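PDB 7EHU: chitin oligosaccharide binding protein NagB2 from Paenibacillus sp. FPU-7, which binds short chitin oligosaccharides such as diacetylchitobiose and triacetylchitotriose, probably as the extracellular solute-binding component of a bacterial sugar-uptake system. Local coordinates for residues G146-F151 with N308-G313; L203-F208 with A383-F388; S165-W170 with G295-P300; V209-P214 with V232-K237. One frame throughout, in Å; residues are numbered along the deposited sequence.

How the contacts relate
Contact 1 lies at the sugar-binding site, where F147 touches the bound NAG, and the others extend from it into the surrounding fold. Contact 2, its centre about 8 Å from that of contact 1, continues the same sheet: F385 O lies 2.9 Å from G312 N, and A387 brings the segment 383-388 to the glycan as well. Contact 4 shares helix 197-212 with contact 2 (centres about 9 Å apart), and F208 and F385 pack on its residues F236 and V209. Contact 3 lies about 13 Å from contact 1, centre to centre, joined by F151 N to F297 O at 2.9 Å, and F299 connects it to helix 197-212.

Contact 1 (G146-F151 with N308-G313); sequences GFVEGF and NLINGG. With NAG (2-acetamido-2-deoxy-beta-D-glucopyranose), chain B.
F147 and V148 pair with G313 and G312 as antiparallel strands, joining strand 138-154 to strand 309-320 in the sheet beside the sugar. F147 and G313 bond each other reciprocally: F147 N reaches G313 O at 2.9 Å and G313 N reaches F147 O at 3.0 Å. At the non-hydrogen-bonded pair, G312 lies so near V148 (CA to CA 3.9 Å) that a side chain on it would collide with F147 O and V148 CG1. With CG set between its backbone N and carbonyl carbon (chi1 80°), the F147 ring folds over the neighbouring strand; G312 CA sits over one face and NAG C6 over the other, 3.6 Å from CZ. With an alanine here, the sugar's C6 would probably lose its apolar support and G312 CA its aromatic cover. E149 OE1 stands 3.0 Å from N311 OD1, carboxylate and amide planes 81° apart; the bond from N311 ND2 to F385 O sets OD1 on the E149 side, and this close approach of two acceptors may raise the pKa of E149. V148 and I310 pack on the sheet's other face. An aromatic side chain touching a sugar, here through C6, is common in carbohydrate-binding clefts.

Contact 2 (L203-F208 with A383-F388); sequences LANSLF and AAFPAF
N205 and F388 form the tight part of this contact, in which helix 197-212 meets the chain just after strand 383-385. The amide of N205 reaches across with CG anti to its own backbone N (chi1 175°), and OD1 accepts the backbone N-H of F388 at 2.9 Å. The bond is fairly straight at the hydrogen, 158°, but the donor stands well out of the carbonyl plane and therefore does not use an ideal lone-pair direction. The same oxygen lies at the edge of the F388 ring, 3.6 Å from CD1, with amide and ring planes 78° apart, and it also meets A387 CA at 3.5 Å. One acceptor thus pins the turn that carries A387, whose methyl touches the bound NAG. ND2 of N205 has a weak hydrogen bond to Q217 OE1, which helps to fix which end of the amide faces F388. One turn on, F208 lays its ring over N205 CA and brings CZ to F388 CB at 4.1 Å.

The other part is slacker. F385 starts its side chain toward the helix, and S206 OG lies at the edge of its ring, 3.8 Å from CZ, while its CE2 comes no nearer than 4.2 Å to N205 ND2. On either side of F385 in the sequence, A384 is exposed to solvent and the P386 side chain starts away from the helix.

Q217 of helix 214-219 packs against F208, F385 and F388, helix 230-244 backs L203, A204 and L207, and strand 309-320 flanks F385 through L309.

Contact 3 (S165-W170 with G295-P300); sequences SAPKTW and GYFRFP
A166, P167 and W170 pack onto F297, F299 and P300, so that the loop ending in the N-cap of helix 170-182 lies against strand 294-297 and the loop after it in this solute-binding-protein fold. T169 is the N-cap residue, its OG1 taking the backbone N-H of E172. The main bump is the pyrrolidine of P167, seated on the F297 ring: CD stands over the face, 3.8 Å from its centroid, and CG reaches CE2 at 3.7 Å. A chi1 of 55°, which folds the F297 ring back over its own main chain, presents that face to the proline. A166 adds its methyl beside the ring, 3.8 Å from CD1. A serine in place of F297 would probably leave P167 without the platform beneath its CD and CG and open a gap there.

Further along, the proline is on the other segment. P300 fits its CB into the bend at T169 and W170, 3.6 Å from T169 C. Its CD rests on the face of its neighbour F299, whose CZ meets W170 CZ3 at 3.8 Å as the two side chains pass at a slant. F173 of the capped helix closes on P167, F297, W170 and P300. Between the two backbones, one water donates to both P167 O and R298 O, each at 2.7 Å.

Contact 4 (V209-P214 with V232-K237); sequences VATAGP and VLDGFK
The hydroxyl OG1 of T211, 3.4 Å from G235 N, has three carbonyl oxygens in range to share its one proton: L207 O in its own helix, A231 O just before V232 on the other helix and, weakly, F208 O. The chi1 of 56° that places OG1 there puts the branch CG2 beside the backbone N and turns it to D234, meeting OD1 at 3.6 Å. The other oxygen of that carboxylate, OD2, makes a salt bridge to R238 NE one turn further along. G235 lets the helices draw close at this point, since a CB on it would press on T211 OG1 at about 3.1 Å. The contact is a helix-helix packing between the last turn of helix 197-212 and the start of helix 230-244. G213 ends the first of these: its phi is positive, 91°, and its N still bonds back to V209 O at 2.8 Å. Just before that, A212 contributes the apolar part, its CB resting 3.8 Å from CG2 of V232. The other methyl of V232, CG1, meets the edge of the F236 ring in its plane, and that ring packs on L417 and V418 of helix 414-430.

Contact 1 (G146-F151 with N308-G313)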
loop_
_atom_site.group_PDB
_atom_site.type_symbol
_atom_site.label_atom_id
_atom_site.label_comp_id
_atom_site.label_asym_id
_atom_site.label_seq_id
_atom_site.Cartn_x
_atom_site.Cartn_y
_atom_site.Cartn_z
ATOM N N GLY A 146 -8.843 1.647 -3.171
ATOM C CA GLY A 146 -8.634 0.495 -2.319
ATOM C C GLY A 146 -7.373 -0.261 -2.729
ATOM O O GLY A 146 -6.781 0.009 -3.758
ATOM N N PHE A 147 -6.964 -1.219 -1.900
ATOM C CA PHE A 147 -5.850 -2.088 -2.257
ATOM C C PHE A 147 -6.063 -3.480 -1.686
ATOM O O PHE A 147 -6.744 -3.669 -0.676
ATOM C CB PHE A 147 -4.471 -1.548 -1.785
ATOM C CG PHE A 147 -4.177 -1.819 -0.327
ATOM C CD1 PHE A 147 -4.726 -1.024 0.685
ATOM C CD2 PHE A 147 -3.374 -2.877 0.030
ATOM C CE1 PHE A 147 -4.469 -1.297 2.010
ATOM C CE2 PHE A 147 -3.114 -3.153 1.374
ATOM C CZ PHE A 147 -3.678 -2.380 2.356
ATOM N N VAL A 148 -5.447 -4.454 -2.358
ATOM C CA VAL A 148 -5.067 -5.718 -1.745
ATOM C C VAL A 148 -3.601 -5.951 -2.098
ATOM O O VAL A 148 -3.075 -5.360 -3.050
ATOM C CB VAL A 148 -5.922 -6.918 -2.212
ATOM C CG1 VAL A 148 -7.336 -6.804 -1.655
ATOM C CG2 VAL A 148 -5.920 -7.067 -3.716
ATOM N N GLU A 149 -2.937 -6.827 -1.324
ATOM C CA GLU A 149 -1.599 -7.312 -1.635
ATOM C C GLU A 149 -1.666 -8.809 -1.864
ATOM O O GLU A 149 -2.439 -9.499 -1.203
ATOM C CB GLU A 149 -0.580 -6.953 -0.538
ATOM C CG GLU A 149 -0.391 -5.444 -0.395
ATOM C CD GLU A 149 0.608 -5.014 0.638
ATOM O OE1 GLU A 149 1.372 -5.867 1.168
ATOM O OE2 GLU A 149 0.619 -3.785 0.933
ATOM N N GLY A 150 -0.859 -9.274 -2.813
ATOM C CA GLY A 150 -0.837 -10.674 -3.185
ATOM C C GLY A 150 0.244 -10.903 -4.219
ATOM O O GLY A 150 1.029 -10.007 -4.515
ATOM N N PHE A 151 0.286 -12.124 -4.759
ATOM C CA PHE A 151 1.298 -12.513 -5.741
ATOM C C PHE A 151 0.790 -12.334 -7.165
ATOM O O PHE A 151 -0.087 -13.070 -7.618
ATOM C CB PHE A 151 1.723 -13.968 -5.556
ATOM C CG PHE A 151 2.600 -14.211 -4.368
ATOM C CD1 PHE A 151 3.954 -13.923 -4.400
ATOM C CD2 PHE A 151 2.062 -14.736 -3.204
ATOM C CE1 PHE A 151 4.761 -14.158 -3.294
ATOM C CE2 PHE A 151 2.863 -14.983 -2.107
ATOM C CZ PHE A 151 4.209 -14.698 -2.154
ATOM N N ASN A 308 -6.825 -18.116 4.500
ATOM C CA ASN A 308 -7.834 -17.541 3.612
ATOM C C ASN A 308 -8.071 -16.058 3.832
ATOM O O ASN A 308 -9.113 -15.531 3.447
ATOM C CB ASN A 308 -9.134 -18.333 3.648
ATOM C CG ASN A 308 -8.909 -19.731 3.222
ATOM O OD1 ASN A 308 -8.530 -19.954 2.076
ATOM N ND2 ASN A 308 -9.125 -20.690 4.114
ATOM N N LEU A 309 -7.107 -15.371 4.412
ATOM C CA LEU A 309 -7.168 -13.927 4.562
ATOM C C LEU A 309 -6.378 -13.244 3.451
ATOM O O LEU A 309 -5.466 -13.820 2.868
ATOM C CB LEU A 309 -6.589 -13.518 5.918
ATOM C CG LEU A 309 -7.264 -14.142 7.134
ATOM C CD1 LEU A 309 -6.603 -13.645 8.411
ATOM C CD2 LEU A 309 -8.740 -13.817 7.168
ATOM N N ILE A 310 -6.730 -11.999 3.167
ATOM C CA ILE A 310 -5.987 -11.209 2.195
ATOM C C ILE A 310 -5.675 -9.846 2.794
ATOM O O ILE A 310 -6.535 -9.223 3.416
ATOM C CB ILE A 310 -6.710 -11.112 0.835
ATOM C CG1 ILE A 310 -5.797 -10.524 -0.246
ATOM C CG2 ILE A 310 -8.007 -10.334 0.966
ATOM C CD1 ILE A 310 -6.365 -10.647 -1.649
ATOM N N ASN A 311 -4.446 -9.394 2.639
ATOM C CA ASN A 311 -4.103 -8.051 3.088
ATOM C C ASN A 311 -4.808 -7.043 2.191
ATOM O O ASN A 311 -4.661 -7.104 0.965
ATOM C CB ASN A 311 -2.587 -7.895 2.991
ATOM C CG ASN A 311 -2.054 -6.523 3.420
ATOM O OD1 ASN A 311 -1.050 -6.077 2.877
ATOM N ND2 ASN A 311 -2.664 -5.886 4.411
ATOM N N GLY A 312 -5.576 -6.126 2.778
ATOM C CA GLY A 312 -6.221 -5.111 1.965
ATOM C C GLY A 312 -7.035 -4.165 2.811
ATOM O O GLY A 312 -7.216 -4.365 4.017
ATOM N N GLY A 313 -7.538 -3.136 2.149
ATOM C CA GLY A 313 -8.318 -2.105 2.814
ATOM C C GLY A 313 -8.345 -0.842 1.976
ATOM O O GLY A 313 -8.021 -0.860 0.794
HETATM C C1 NAG B . 1.925 1.713 0.329
HETATM C C2 NAG B . 2.799 2.054 1.511
HETATM C C3 NAG B . 2.822 0.903 2.516
HETATM C C4 NAG B . 1.401 0.515 2.907
HETATM C C5 NAG B . 0.569 0.225 1.662
HETATM C C6 NAG B . -0.886 -0.067 1.964
HETATM C C7 NAG B . 4.650 3.639 1.254
HETATM C C8 NAG B . 6.074 3.830 0.806
HETATM N N2 NAG B . 4.149 2.411 1.107
HETATM O O3 NAG B . 3.571 1.321 3.651
HETATM O O4 NAG B . 1.378 -0.656 3.719
HETATM O O5 NAG B . 0.621 1.359 0.782
HETATM O O6 NAG B . -1.519 1.023 2.617
HETATM O O7 NAG B . 3.987 4.556 1.742
#

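Contact 2 (L203-F208 with A383-F388)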
loop_
_atom_site.group_PDB
_atom_site.type_symbol
_atom_site.label_atom_id
_atom_site.label_comp_id
_atom_site.label_asym_id
_atom_site.label_seq_id
_atom_site.Cartn_x
_atom_site.Cartn_y
_atom_site.Cartn_z
ATOM N N LEU A 203 5.708 -8.503 2.015
ATOM C CA LEU A 203 5.801 -9.948 2.106
ATOM C C LEU A 203 5.886 -10.404 3.548
ATOM O O LEU A 203 5.224 -11.371 3.937
ATOM C CB LEU A 203 7.013 -10.413 1.306
ATOM C CG LEU A 203 7.228 -11.921 1.232
ATOM C CD1 LEU A 203 6.007 -12.643 0.670
ATOM C CD2 LEU A 203 8.465 -12.235 0.394
ATOM N N ALA A 204 6.693 -9.715 4.354
ATOM C CA ALA A 204 6.822 -10.082 5.757
ATOM C C ALA A 204 5.481 -10.016 6.465
ATOM O O ALA A 204 5.159 -10.895 7.274
ATOM C CB ALA A 204 7.831 -9.167 6.447
ATOM N N ASN A 205 4.691 -8.976 6.184
ATOM C CA ASN A 205 3.411 -8.793 6.863
ATOM C C ASN A 205 2.438 -9.906 6.526
ATOM O O ASN A 205 1.834 -10.492 7.435
ATOM C CB ASN A 205 3.054 -7.292 6.826
ATOM C CG ASN A 205 1.688 -6.875 7.377
ATOM O OD1 ASN A 205 1.052 -5.940 6.878
ATOM N ND2 ASN A 205 1.126 -7.704 8.254
ATOM N N SER A 206 2.354 -10.303 5.259
ATOM C CA SER A 206 1.490 -11.435 4.945
ATOM C C SER A 206 2.018 -12.739 5.527
ATOM O O SER A 206 1.217 -13.598 5.900
ATOM C CB SER A 206 1.194 -11.527 3.450
ATOM O OG SER A 206 0.210 -10.578 3.079
ATOM N N LEU A 207 3.344 -12.891 5.636
ATOM C CA LEU A 207 3.912 -14.072 6.278
ATOM C C LEU A 207 3.517 -14.161 7.742
ATOM O O LEU A 207 3.047 -15.205 8.195
ATOM C CB LEU A 207 5.427 -14.085 6.143
ATOM C CG LEU A 207 5.937 -14.865 4.938
ATOM C CD1 LEU A 207 7.394 -14.495 4.650
ATOM C CD2 LEU A 207 5.813 -16.350 5.183
ATOM N N PHE A 208 3.718 -13.082 8.514
ATOM C CA PHE A 208 3.461 -13.197 9.951
ATOM C C PHE A 208 1.974 -13.205 10.282
ATOM O O PHE A 208 1.595 -13.750 11.320
ATOM C CB PHE A 208 4.320 -12.278 10.842
ATOM C CG PHE A 208 4.076 -10.785 10.731
ATOM C CD1 PHE A 208 2.917 -10.191 11.214
ATOM C CD2 PHE A 208 5.084 -9.949 10.263
ATOM C CE1 PHE A 208 2.767 -8.803 11.166
ATOM C CE2 PHE A 208 4.918 -8.582 10.215
ATOM C CZ PHE A 208 3.769 -8.022 10.661
ATOM N N ALA A 383 -11.745 -12.932 4.749
ATOM C CA ALA A 383 -11.747 -11.557 5.229
ATOM C C ALA A 383 -10.440 -10.905 4.808
ATOM O O ALA A 383 -9.496 -11.576 4.382
ATOM C CB ALA A 383 -11.880 -11.503 6.752
ATOM N N ALA A 384 -10.391 -9.587 4.953
ATOM C CA ALA A 384 -9.163 -8.827 4.760
ATOM C C ALA A 384 -8.578 -8.406 6.105
ATOM O O ALA A 384 -9.273 -8.369 7.128
ATOM C CB ALA A 384 -9.416 -7.582 3.906
ATOM N N PHE A 385 -7.286 -8.086 6.094
ATOM C CA PHE A 385 -6.625 -7.485 7.233
ATOM C C PHE A 385 -5.830 -6.275 6.755
ATOM O O PHE A 385 -5.265 -6.292 5.651
ATOM C CB PHE A 385 -5.699 -8.469 7.972
ATOM C CG PHE A 385 -4.606 -9.069 7.135
ATOM C CD1 PHE A 385 -4.831 -10.241 6.420
ATOM C CD2 PHE A 385 -3.342 -8.492 7.098
ATOM C CE1 PHE A 385 -3.809 -10.817 5.692
ATOM C CE2 PHE A 385 -2.333 -9.065 6.367
ATOM C CZ PHE A 385 -2.564 -10.225 5.670
ATOM N N PRO A 386 -5.771 -5.214 7.545
ATOM C CA PRO A 386 -5.031 -4.019 7.130
ATOM C C PRO A 386 -3.531 -4.260 7.168
ATOM O O PRO A 386 -3.033 -5.218 7.765
ATOM C CB PRO A 386 -5.443 -2.984 8.184
ATOM C CG PRO A 386 -5.679 -3.807 9.408
ATOM C CD PRO A 386 -6.314 -5.087 8.908
ATOM N N ALA A 387 -2.798 -3.376 6.504
ATOM C CA ALA A 387 -1.346 -3.399 6.610
ATOM C C ALA A 387 -0.923 -3.068 8.036
ATOM O O ALA A 387 -1.549 -2.253 8.726
ATOM C CB ALA A 387 -0.711 -2.413 5.645
ATOM N N PHE A 388 0.163 -3.710 8.484
ATOM C CA PHE A 388 0.618 -3.519 9.856
ATOM C C PHE A 388 0.920 -2.049 10.163
ATOM O O PHE A 388 0.809 -1.630 11.323
ATOM C CB PHE A 388 1.849 -4.391 10.159
ATOM C CG PHE A 388 3.128 -3.779 9.683
ATOM C CD1 PHE A 388 3.452 -3.766 8.340
ATOM C CD2 PHE A 388 3.976 -3.157 10.574
ATOM C CE1 PHE A 388 4.598 -3.137 7.909
ATOM C CE2 PHE A 388 5.122 -2.532 10.141
ATOM C CZ PHE A 388 5.435 -2.533 8.804
#

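Contact 3 (S165-W170 with G295-P300)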
loop_
_atom_site.group_PDB
_atom_site.type_symbol
_atom_site.label_atom_id
_atom_site.label_comp_id
_atom_site.label_asym_id
_atom_site.label_seq_id
_atom_site.Cartn_x
_atom_site.Cartn_y
_atom_site.Cartn_z
ATOM N N SER A 165 -0.918 -24.723 -12.046
ATOM C CA SER A 165 -1.967 -24.043 -11.292
ATOM C C SER A 165 -1.320 -23.134 -10.251
ATOM O O SER A 165 -0.189 -23.353 -9.829
ATOM C CB SER A 165 -2.905 -25.033 -10.575
ATOM O OG SER A 165 -2.193 -25.864 -9.671
ATOM N N ALA A 166 -2.056 -22.129 -9.815
ATOM C CA ALA A 166 -1.542 -21.225 -8.789
ATOM C C ALA A 166 -1.582 -21.930 -7.433
ATOM O O ALA A 166 -2.563 -22.604 -7.121
ATOM C CB ALA A 166 -2.400 -19.963 -8.741
ATOM N N PRO A 167 -0.534 -21.810 -6.615
ATOM C CA PRO A 167 -0.509 -22.559 -5.348
ATOM C C PRO A 167 -1.539 -22.022 -4.373
ATOM O O PRO A 167 -1.654 -20.810 -4.202
ATOM C CB PRO A 167 0.921 -22.354 -4.835
ATOM C CG PRO A 167 1.419 -21.164 -5.527
ATOM C CD PRO A 167 0.736 -21.110 -6.860
ATOM N N LYS A 168 -2.293 -22.934 -3.741
ATOM C CA LYS A 168 -3.280 -22.556 -2.737
ATOM C C LYS A 168 -2.769 -22.740 -1.314
ATOM O O LYS A 168 -3.279 -22.092 -0.389
ATOM C CB LYS A 168 -4.531 -23.423 -2.869
ATOM C CG LYS A 168 -5.269 -23.241 -4.156
ATOM C CD LYS A 168 -6.515 -24.109 -4.127
ATOM C CE LYS A 168 -7.090 -24.387 -5.477
ATOM N NZ LYS A 168 -6.026 -24.942 -6.356
ATOM N N THR A 169 -1.800 -23.628 -1.115
ATOM C CA THR A 169 -1.272 -23.943 0.202
ATOM C C THR A 169 0.231 -23.687 0.220
ATOM O O THR A 169 0.880 -23.583 -0.825
ATOM C CB THR A 169 -1.489 -25.414 0.550
ATOM O OG1 THR A 169 -0.639 -26.191 -0.303
ATOM C CG2 THR A 169 -2.968 -25.824 0.400
ATOM N N TRP A 170 0.774 -23.566 1.432
ATOM C CA TRP A 170 2.200 -23.314 1.586
ATOM C C TRP A 170 3.019 -24.431 0.955
ATOM O O TRP A 170 4.049 -24.172 0.323
ATOM C CB TRP A 170 2.548 -23.143 3.070
ATOM C CG TRP A 170 3.999 -22.842 3.299
ATOM C CD1 TRP A 170 4.974 -23.715 3.710
ATOM C CD2 TRP A 170 4.653 -21.584 3.083
ATOM N NE1 TRP A 170 6.190 -23.069 3.769
ATOM C CE2 TRP A 170 6.020 -21.763 3.387
ATOM C CE3 TRP A 170 4.216 -20.327 2.655
ATOM C CZ2 TRP A 170 6.946 -20.729 3.292
ATOM C CZ3 TRP A 170 5.140 -19.296 2.567
ATOM C CH2 TRP A 170 6.490 -19.511 2.872
ATOM N N GLY A 295 -0.957 -13.871 -14.069
ATOM C CA GLY A 295 -2.050 -14.254 -13.202
ATOM C C GLY A 295 -1.817 -13.710 -11.809
ATOM O O GLY A 295 -0.895 -12.908 -11.572
ATOM N N TYR A 296 -2.621 -14.174 -10.855
ATOM C CA TYR A 296 -2.560 -13.645 -9.504
ATOM C C TYR A 296 -3.047 -14.700 -8.532
ATOM O O TYR A 296 -3.980 -15.440 -8.845
ATOM C CB TYR A 296 -3.463 -12.428 -9.399
ATOM C CG TYR A 296 -3.390 -11.646 -8.120
ATOM C CD1 TYR A 296 -2.460 -10.629 -7.956
ATOM C CD2 TYR A 296 -4.292 -11.879 -7.081
ATOM C CE1 TYR A 296 -2.433 -9.869 -6.815
ATOM C CE2 TYR A 296 -4.273 -11.123 -5.936
ATOM C CZ TYR A 296 -3.335 -10.120 -5.805
ATOM O OH TYR A 296 -3.359 -9.340 -4.671
ATOM N N PHE A 297 -2.446 -14.734 -7.342
ATOM C CA PHE A 297 -2.975 -15.542 -6.253
ATOM C C PHE A 297 -2.721 -14.848 -4.922
ATOM O O PHE A 297 -1.686 -14.200 -4.725
ATOM C CB PHE A 297 -2.452 -16.994 -6.245
ATOM C CG PHE A 297 -0.954 -17.151 -6.223
ATOM C CD1 PHE A 297 -0.223 -17.176 -7.400
ATOM C CD2 PHE A 297 -0.278 -17.342 -5.007
ATOM C CE1 PHE A 297 1.159 -17.369 -7.385
ATOM C CE2 PHE A 297 1.110 -17.525 -4.984
ATOM C CZ PHE A 297 1.823 -17.543 -6.183
ATOM N N ARG A 298 -3.682 -14.993 -4.016
ATOM C CA ARG A 298 -3.491 -14.476 -2.682
ATOM C C ARG A 298 -2.480 -15.343 -1.935
ATOM O O ARG A 298 -2.152 -16.463 -2.327
ATOM C CB ARG A 298 -4.817 -14.371 -1.943
ATOM C CG ARG A 298 -5.376 -15.638 -1.403
ATOM C CD ARG A 298 -6.493 -15.336 -0.366
ATOM N NE ARG A 298 -7.258 -16.536 -0.092
ATOM C CZ ARG A 298 -8.334 -16.932 -0.766
ATOM N NH1 ARG A 298 -8.836 -16.209 -1.756
ATOM N NH2 ARG A 298 -8.919 -18.060 -0.424
ATOM N N PHE A 299 -1.930 -14.773 -0.883
ATOM C CA PHE A 299 -0.922 -15.462 -0.100
ATOM C C PHE A 299 -1.431 -16.859 0.271
ATOM O O PHE A 299 -2.572 -16.994 0.717
ATOM C CB PHE A 299 -0.584 -14.652 1.161
ATOM C CG PHE A 299 0.652 -15.159 1.843
ATOM C CD1 PHE A 299 0.579 -16.196 2.769
ATOM C CD2 PHE A 299 1.900 -14.656 1.513
ATOM C CE1 PHE A 299 1.718 -16.708 3.346
ATOM C CE2 PHE A 299 3.034 -15.179 2.088
ATOM C CZ PHE A 299 2.936 -16.200 3.005
ATOM N N PRO A 300 -0.629 -17.907 0.093
ATOM C CA PRO A 300 -1.128 -19.276 0.308
ATOM C C PRO A 300 -1.315 -19.632 1.780
ATOM O O PRO A 300 -0.727 -19.040 2.681
ATOM C CB PRO A 300 -0.027 -20.146 -0.305
ATOM C CG PRO A 300 1.226 -19.304 -0.167
ATOM C CD PRO A 300 0.760 -17.891 -0.406
HETATM O O HOH W 1 -3.088 -18.964 -2.807
#

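Contact 4 (V209-P214 with V232-K237)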
loop_
_atom_site.group_PDB
_atom_site.type_symbol
_atom_site.label_atom_id
_atom_site.label_comp_id
_atom_site.label_asym_id
_atom_site.label_seq_id
_atom_site.Cartn_x
_atom_site.Cartn_y
_atom_site.Cartn_z
ATOM N N VAL A 209 1.120 -12.650 9.422
ATOM C CA VAL A 209 -0.309 -12.846 9.620
ATOM C C VAL A 209 -0.682 -14.280 9.268
ATOM O O VAL A 209 -1.503 -14.905 9.949
ATOM C CB VAL A 209 -1.126 -11.780 8.860
ATOM C CG1 VAL A 209 -2.619 -12.137 8.840
ATOM C CG2 VAL A 209 -0.887 -10.382 9.464
ATOM N N ALA A 210 -0.058 -14.840 8.227
ATOM C CA ALA A 210 -0.323 -16.233 7.877
ATOM C C ALA A 210 0.105 -17.183 8.986
ATOM O O ALA A 210 -0.542 -18.215 9.198
ATOM C CB ALA A 210 0.386 -16.616 6.575
ATOM N N THR A 211 1.195 -16.872 9.695
ATOM C CA THR A 211 1.676 -17.770 10.742
ATOM C C THR A 211 1.027 -17.512 12.095
ATOM O O THR A 211 0.815 -18.461 12.848
ATOM C CB THR A 211 3.198 -17.679 10.895
ATOM O OG1 THR A 211 3.570 -16.327 11.155
ATOM C CG2 THR A 211 3.918 -18.188 9.667
ATOM N N ALA A 212 0.716 -16.259 12.433
ATOM C CA ALA A 212 0.251 -15.913 13.768
ATOM C C ALA A 212 -1.219 -15.520 13.816
ATOM O O ALA A 212 -1.800 -15.503 14.903
ATOM C CB ALA A 212 1.083 -14.753 14.329
ATOM N N GLY A 213 -1.828 -15.207 12.673
ATOM C CA GLY A 213 -3.176 -14.700 12.649
ATOM C C GLY A 213 -3.234 -13.190 12.713
ATOM O O GLY A 213 -2.277 -12.530 13.129
ATOM N N PRO A 214 -4.372 -12.611 12.310
ATOM C CA PRO A 214 -4.471 -11.137 12.262
ATOM C C PRO A 214 -4.488 -10.471 13.624
ATOM O O PRO A 214 -4.174 -9.282 13.719
ATOM C CB PRO A 214 -5.787 -10.897 11.509
ATOM C CG PRO A 214 -6.602 -12.131 11.806
ATOM C CD PRO A 214 -5.613 -13.273 11.866
ATOM N N VAL A 232 4.772 -15.338 15.548
ATOM C CA VAL A 232 5.269 -14.191 14.784
ATOM C C VAL A 232 6.695 -14.472 14.314
ATOM O O VAL A 232 7.036 -14.271 13.138
ATOM C CB VAL A 232 5.184 -12.894 15.612
ATOM C CG1 VAL A 232 5.820 -11.724 14.849
ATOM C CG2 VAL A 232 3.735 -12.570 15.972
ATOM N N LEU A 233 7.545 -14.949 15.233
ATOM C CA LEU A 233 8.904 -15.335 14.877
ATOM C C LEU A 233 8.907 -16.327 13.721
ATOM O O LEU A 233 9.741 -16.226 12.815
ATOM C CB LEU A 233 9.615 -15.915 16.107
ATOM C CG LEU A 233 10.963 -16.577 15.844
ATOM C CD1 LEU A 233 11.979 -15.580 15.298
ATOM C CD2 LEU A 233 11.483 -17.244 17.111
ATOM N N ASP A 234 7.942 -17.257 13.704
ATOM C CA ASP A 234 7.861 -18.238 12.625
ATOM C C ASP A 234 7.774 -17.547 11.263
ATOM O O ASP A 234 8.433 -17.965 10.305
ATOM C CB ASP A 234 6.659 -19.163 12.857
ATOM C CG ASP A 234 6.518 -20.239 11.787
ATOM O OD1 ASP A 234 5.407 -20.763 11.607
ATOM O OD2 ASP A 234 7.533 -20.616 11.175
ATOM N N GLY A 235 6.991 -16.468 11.168
ATOM C CA GLY A 235 6.894 -15.743 9.908
ATOM C C GLY A 235 8.229 -15.185 9.448
ATOM O O GLY A 235 8.552 -15.224 8.256
ATOM N N PHE A 236 9.023 -14.658 10.383
ATOM C CA PHE A 236 10.325 -14.112 10.023
ATOM C C PHE A 236 11.315 -15.211 9.712
ATOM O O PHE A 236 12.182 -15.026 8.853
ATOM C CB PHE A 236 10.825 -13.176 11.112
ATOM C CG PHE A 236 10.062 -11.894 11.159
ATOM C CD1 PHE A 236 10.261 -10.916 10.199
ATOM C CD2 PHE A 236 9.091 -11.685 12.116
ATOM C CE1 PHE A 236 9.527 -9.733 10.218
ATOM C CE2 PHE A 236 8.367 -10.505 12.133
ATOM C CZ PHE A 236 8.584 -9.532 11.178
ATOM N N LYS A 237 11.190 -16.364 10.379
ATOM C CA LYS A 237 11.984 -17.523 9.990
ATOM C C LYS A 237 11.699 -17.932 8.551
ATOM O O LYS A 237 12.624 -18.246 7.796
ATOM C CB LYS A 237 11.767 -18.695 10.952
ATOM C CG LYS A 237 12.384 -18.426 12.328
ATOM C CD LYS A 237 12.328 -19.599 13.299
ATOM C CE LYS A 237 12.720 -20.857 12.554
ATOM N NZ LYS A 237 12.893 -22.134 13.246
#